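Local coordinates for protein interleukin 22 (Danio rerio, PDB 4O6K) that probably signals as a helical cytokine of the IL-10 family, binding cell-surface receptors to direct immune and epithelial defence responses, at residues Ser47-Tyr58 against Thr130-Cys141. Residues are numbered along the deposited sequence; the frame is centred on the assembly and turned at random.
Sequences SCCINARILKYY and TNTLYHYLFESC
The helix of Ser47-Tyr58 runs nearly antiparallel to helix 130-140, the axes 8.7 Å apart at an angle of 151°, and the two come closest where Cys48 meets Ser140. Here the Cys48 SG to Cys141 SG disulfide (2.0 Å) ties the start of one helix to the residue just past the end of the other. A water accepts from Cys48 N and lies near Ser140 O. The side chains pack knobs-into-holes within the all-helical bundle of this IL-10 family cytokine. Asn51 fits among Leu133, Tyr136, Leu137 and Ser140. Its CG is anti to its carbonyl carbon (chi1 -75°), which lets ND2 turn back to Ser47 O at 2.8 Å, while OD1 meets the Tyr136 ring edge at CD2 (3.6 Å). An alanine here would leave Ser47 O without its side-chain donor and is likely to open a gap beside Leu133 and Tyr136. Leu133 CD2 lies over one face of the Tyr58 ring, 3.9 Å from its centroid, in a CH-pi contact. Thr130 OG1 sits at that ring's edge and is hydrogen-bonded to Ile127 O; Tyr58 OH is hydrogen-bonded to Ala126 O. Leu137 CD1 touches Leu55 CD2 at 3.7 Å, and Leu55 also packs on Leu83 of helix 76-93.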
loop_
_atom_site.group_PDB
_atom_site.type_symbol
_atom_site.label_atom_id
_atom_site.label_comp_id
_atom_site.label_asym_id
_atom_site.label_seq_id
_atom_site.Cartn_x
_atom_site.Cartn_y
_atom_site.Cartn_z
ATOM N N SER A 47 -13.236 4.575 2.127
ATOM C CA SER A 47 -11.929 4.630 1.474
ATOM C C SER A 47 -10.769 4.164 2.356
ATOM O O SER A 47 -9.864 3.479 1.879
ATOM C CB SER A 47 -11.655 6.050 0.976
ATOM O OG SER A 47 -12.478 6.363 -0.134
ATOM N N CYS A 48 -10.789 4.545 3.630
ATOM C CA CYS A 48 -9.741 4.142 4.565
ATOM C C CYS A 48 -9.618 2.627 4.677
ATOM O O CYS A 48 -8.540 2.066 4.483
ATOM C CB CYS A 48 -9.993 4.742 5.950
ATOM S SG CYS A 48 -8.735 4.304 7.182
ATOM N N CYS A 49 -10.729 1.967 4.988
ATOM C CA CYS A 49 -10.721 0.525 5.206
ATOM C C CYS A 49 -10.512 -0.249 3.906
ATOM O O CYS A 49 -9.965 -1.351 3.921
ATOM C CB CYS A 49 -12.017 0.084 5.887
ATOM S SG CYS A 49 -12.188 0.658 7.593
ATOM N N ILE A 50 -10.956 0.320 2.789
ATOM C CA ILE A 50 -10.711 -0.289 1.484
ATOM C C ILE A 50 -9.215 -0.337 1.191
ATOM O O ILE A 50 -8.677 -1.380 0.819
ATOM C CB ILE A 50 -11.427 0.469 0.348
ATOM C CG1 ILE A 50 -12.935 0.224 0.407
ATOM C CG2 ILE A 50 -10.897 0.023 -1.004
ATOM C CD1 ILE A 50 -13.738 1.136 -0.495
ATOM N N ASN A 51 -8.544 0.795 1.377
ATOM C CA ASN A 51 -7.108 0.869 1.151
ATOM C C ASN A 51 -6.333 0.088 2.206
ATOM O O ASN A 51 -5.245 -0.421 1.940
ATOM C CB ASN A 51 -6.643 2.327 1.128
ATOM C CG ASN A 51 -7.011 3.036 -0.161
ATOM O OD1 ASN A 51 -6.484 2.720 -1.228
ATOM N ND2 ASN A 51 -7.918 4.001 -0.069
ATOM N N ALA A 52 -6.901 -0.006 3.405
ATOM C CA ALA A 52 -6.294 -0.774 4.483
ATOM C C ALA A 52 -6.264 -2.260 4.149
ATOM O O ALA A 52 -5.366 -2.987 4.576
ATOM C CB ALA A 52 -7.042 -0.543 5.786
ATOM N N ARG A 53 -7.251 -2.705 3.383
ATOM C CA ARG A 53 -7.333 -4.103 2.992
ATOM C C ARG A 53 -6.296 -4.376 1.908
ATOM O O ARG A 53 -5.706 -5.457 1.847
ATOM C CB ARG A 53 -8.738 -4.448 2.499
ATOM C CG ARG A 53 -9.059 -5.922 2.598
ATOM C CD ARG A 53 -9.116 -6.275 4.079
ATOM N NE ARG A 53 -9.031 -7.701 4.360
ATOM C CZ ARG A 53 -9.574 -8.269 5.432
ATOM N NH1 ARG A 53 -10.231 -7.525 6.313
ATOM N NH2 ARG A 53 -9.456 -9.575 5.631
ATOM N N ILE A 54 -6.095 -3.386 1.043
ATOM C CA ILE A 54 -5.054 -3.439 0.024
ATOM C C ILE A 54 -3.673 -3.423 0.681
ATOM O O ILE A 54 -2.749 -4.106 0.233
ATOM C CB ILE A 54 -5.179 -2.259 -0.965
ATOM C CG1 ILE A 54 -6.483 -2.367 -1.760
ATOM C CG2 ILE A 54 -3.989 -2.212 -1.911
ATOM C CD1 ILE A 54 -6.736 -1.192 -2.686
ATOM N N LEU A 55 -3.551 -2.652 1.758
ATOM C CA LEU A 55 -2.312 -2.581 2.528
ATOM C C LEU A 55 -1.973 -3.957 3.089
ATOM O O LEU A 55 -0.810 -4.365 3.105
ATOM C CB LEU A 55 -2.430 -1.557 3.657
ATOM C CG LEU A 55 -1.183 -1.405 4.530
ATOM C CD1 LEU A 55 0.014 -0.998 3.684
ATOM C CD2 LEU A 55 -1.423 -0.402 5.646
ATOM N N LYS A 56 -3.005 -4.656 3.557
ATOM C CA LYS A 56 -2.868 -6.018 4.066
ATOM C C LYS A 56 -2.247 -6.935 3.027
ATOM O O LYS A 56 -1.328 -7.702 3.321
ATOM C CB LYS A 56 -4.237 -6.575 4.462
ATOM C CG LYS A 56 -4.216 -8.002 4.984
ATOM C CD LYS A 56 -5.567 -8.355 5.589
ATOM C CE LYS A 56 -5.582 -9.776 6.123
ATOM N NZ LYS A 56 -4.490 -9.971 7.118
ATOM N N TYR A 57 -2.759 -6.839 1.804
ATOM C CA TYR A 57 -2.260 -7.623 0.685
ATOM C C TYR A 57 -0.816 -7.256 0.362
ATOM O O TYR A 57 -0.009 -8.121 0.017
ATOM C CB TYR A 57 -3.149 -7.429 -0.543
ATOM C CG TYR A 57 -2.978 -8.503 -1.592
ATOM C CD1 TYR A 57 -3.696 -9.690 -1.518
ATOM C CD2 TYR A 57 -2.099 -8.334 -2.652
ATOM C CE1 TYR A 57 -3.546 -10.678 -2.472
ATOM C CE2 TYR A 57 -1.941 -9.318 -3.612
ATOM C CZ TYR A 57 -2.667 -10.488 -3.517
ATOM O OH TYR A 57 -2.515 -11.472 -4.468
ATOM N N TYR A 58 -0.503 -5.967 0.469
ATOM C CA TYR A 58 0.853 -5.471 0.258
ATOM C C TYR A 58 1.848 -6.104 1.223
ATOM O O TYR A 58 2.932 -6.529 0.822
ATOM C CB TYR A 58 0.894 -3.948 0.405
ATOM C CG TYR A 58 1.008 -3.197 -0.901
ATOM C CD1 TYR A 58 -0.095 -3.022 -1.726
ATOM C CD2 TYR A 58 2.222 -2.658 -1.308
ATOM C CE1 TYR A 58 0.009 -2.332 -2.920
ATOM C CE2 TYR A 58 2.336 -1.968 -2.499
ATOM C CZ TYR A 58 1.228 -1.808 -3.302
ATOM O OH TYR A 58 1.339 -1.122 -4.488
ATOM N N THR A 130 3.740 1.867 -3.460
ATOM C CA THR A 130 3.461 1.828 -2.026
ATOM C C THR A 130 3.312 3.228 -1.435
ATOM O O THR A 130 2.458 3.465 -0.580
ATOM C CB THR A 130 4.562 1.078 -1.252
ATOM O OG1 THR A 130 4.890 -0.137 -1.937
ATOM C CG2 THR A 130 4.095 0.750 0.156
ATOM N N ASN A 131 4.151 4.148 -1.901
ATOM C CA ASN A 131 4.108 5.538 -1.463
ATOM C C ASN A 131 2.736 6.152 -1.733
ATOM O O ASN A 131 2.203 6.891 -0.904
ATOM C CB ASN A 131 5.205 6.345 -2.164
ATOM C CG ASN A 131 5.442 7.705 -1.524
ATOM O OD1 ASN A 131 6.323 8.451 -1.948
ATOM N ND2 ASN A 131 4.676 8.020 -0.486
ATOM N N THR A 132 2.176 5.845 -2.899
ATOM C CA THR A 132 0.855 6.335 -3.288
ATOM C C THR A 132 -0.246 5.764 -2.390
ATOM O O THR A 132 -1.186 6.469 -2.016
ATOM C CB THR A 132 0.547 5.989 -4.761
ATOM O OG1 THR A 132 1.513 6.619 -5.612
ATOM C CG2 THR A 132 -0.849 6.460 -5.151
ATOM N N LEU A 133 -0.122 4.485 -2.048
ATOM C CA LEU A 133 -1.069 3.829 -1.150
ATOM C C LEU A 133 -1.053 4.492 0.224
ATOM O O LEU A 133 -2.098 4.685 0.846
ATOM C CB LEU A 133 -0.745 2.338 -1.028
ATOM C CG LEU A 133 -1.628 1.488 -0.109
ATOM C CD1 LEU A 133 -3.098 1.600 -0.499
ATOM C CD2 LEU A 133 -1.173 0.039 -0.139
ATOM N N TYR A 134 0.145 4.835 0.687
ATOM C CA TYR A 134 0.337 5.512 1.965
ATOM C C TYR A 134 -0.368 6.863 1.969
ATOM O O TYR A 134 -0.950 7.276 2.971
ATOM C CB TYR A 134 1.829 5.699 2.238
ATOM C CG TYR A 134 2.220 5.659 3.696
ATOM C CD1 TYR A 134 2.065 4.501 4.444
ATOM C CD2 TYR A 134 2.778 6.771 4.315
ATOM C CE1 TYR A 134 2.433 4.457 5.774
ATOM C CE2 TYR A 134 3.153 6.734 5.644
ATOM C CZ TYR A 134 2.978 5.573 6.368
ATOM O OH TYR A 134 3.346 5.525 7.692
ATOM N N HIS A 135 -0.304 7.540 0.827
ATOM C CA HIS A 135 -0.980 8.815 0.624
ATOM C C HIS A 135 -2.499 8.666 0.698
ATOM O O HIS A 135 -3.184 9.505 1.284
ATOM C CB HIS A 135 -0.560 9.403 -0.727
ATOM C CG HIS A 135 -1.590 10.285 -1.358
ATOM N ND1 HIS A 135 -2.117 11.393 -0.729
ATOM C CD2 HIS A 135 -2.189 10.222 -2.571
ATOM C CE1 HIS A 135 -2.998 11.970 -1.525
ATOM N NE2 HIS A 135 -3.060 11.280 -2.650
ATOM N N TYR A 136 -3.015 7.598 0.098
ATOM C CA TYR A 136 -4.442 7.296 0.153
ATOM C C TYR A 136 -4.897 7.085 1.593
ATOM O O TYR A 136 -5.924 7.616 2.019
ATOM C CB TYR A 136 -4.765 6.060 -0.689
ATOM C CG TYR A 136 -4.636 6.282 -2.180
ATOM C CD1 TYR A 136 -4.422 7.554 -2.698
ATOM C CD2 TYR A 136 -4.730 5.220 -3.068
ATOM C CE1 TYR A 136 -4.305 7.761 -4.059
ATOM C CE2 TYR A 136 -4.614 5.417 -4.431
ATOM C CZ TYR A 136 -4.402 6.689 -4.920
ATOM O OH TYR A 136 -4.285 6.889 -6.275
ATOM N N LEU A 137 -4.122 6.300 2.333
ATOM C CA LEU A 137 -4.386 6.044 3.742
ATOM C C LEU A 137 -4.323 7.331 4.556
ATOM O O LEU A 137 -5.196 7.593 5.380
ATOM C CB LEU A 137 -3.391 5.022 4.292
ATOM C CG LEU A 137 -3.525 3.616 3.706
ATOM C CD1 LEU A 137 -2.302 2.777 4.032
ATOM C CD2 LEU A 137 -4.790 2.951 4.223
ATOM N N PHE A 138 -3.282 8.122 4.323
ATOM C CA PHE A 138 -3.095 9.388 5.026
ATOM C C PHE A 138 -4.331 10.280 4.932
ATOM O O PHE A 138 -4.791 10.819 5.933
ATOM C CB PHE A 138 -1.873 10.129 4.469
ATOM C CG PHE A 138 -1.497 11.367 5.242
ATOM C CD1 PHE A 138 -2.109 12.583 4.977
ATOM C CD2 PHE A 138 -0.525 11.315 6.226
ATOM C CE1 PHE A 138 -1.761 13.720 5.680
ATOM C CE2 PHE A 138 -0.174 12.449 6.933
ATOM C CZ PHE A 138 -0.793 13.652 6.658
ATOM N N GLU A 139 -4.867 10.428 3.726
ATOM C CA GLU A 139 -5.991 11.330 3.504
ATOM C C GLU A 139 -7.336 10.732 3.919
ATOM O O GLU A 139 -8.162 11.417 4.521
ATOM C CB GLU A 139 -6.037 11.762 2.037
ATOM C CG GLU A 139 -4.788 12.508 1.603
ATOM C CD GLU A 139 -5.039 13.473 0.464
ATOM O OE1 GLU A 139 -6.163 13.479 -0.080
ATOM O OE2 GLU A 139 -4.111 14.236 0.121
ATOM N N SER A 140 -7.553 9.459 3.609
ATOM C CA SER A 140 -8.847 8.833 3.861
ATOM C C SER A 140 -9.040 8.405 5.316
ATOM O O SER A 140 -10.174 8.327 5.798
ATOM C CB SER A 140 -9.034 7.622 2.946
ATOM O OG SER A 140 -8.113 6.589 3.255
ATOM N N CYS A 141 -7.939 8.138 6.013
ATOM C CA CYS A 141 -8.006 7.711 7.408
ATOM C C CYS A 141 -7.887 8.859 8.417
ATOM O O CYS A 141 -7.451 8.635 9.526
ATOM C CB CYS A 141 -6.934 6.659 7.719
ATOM S SG CYS A 141 -7.000 5.215 6.644
HETATM O O HOH W 1 -12.669 6.598 4.821
#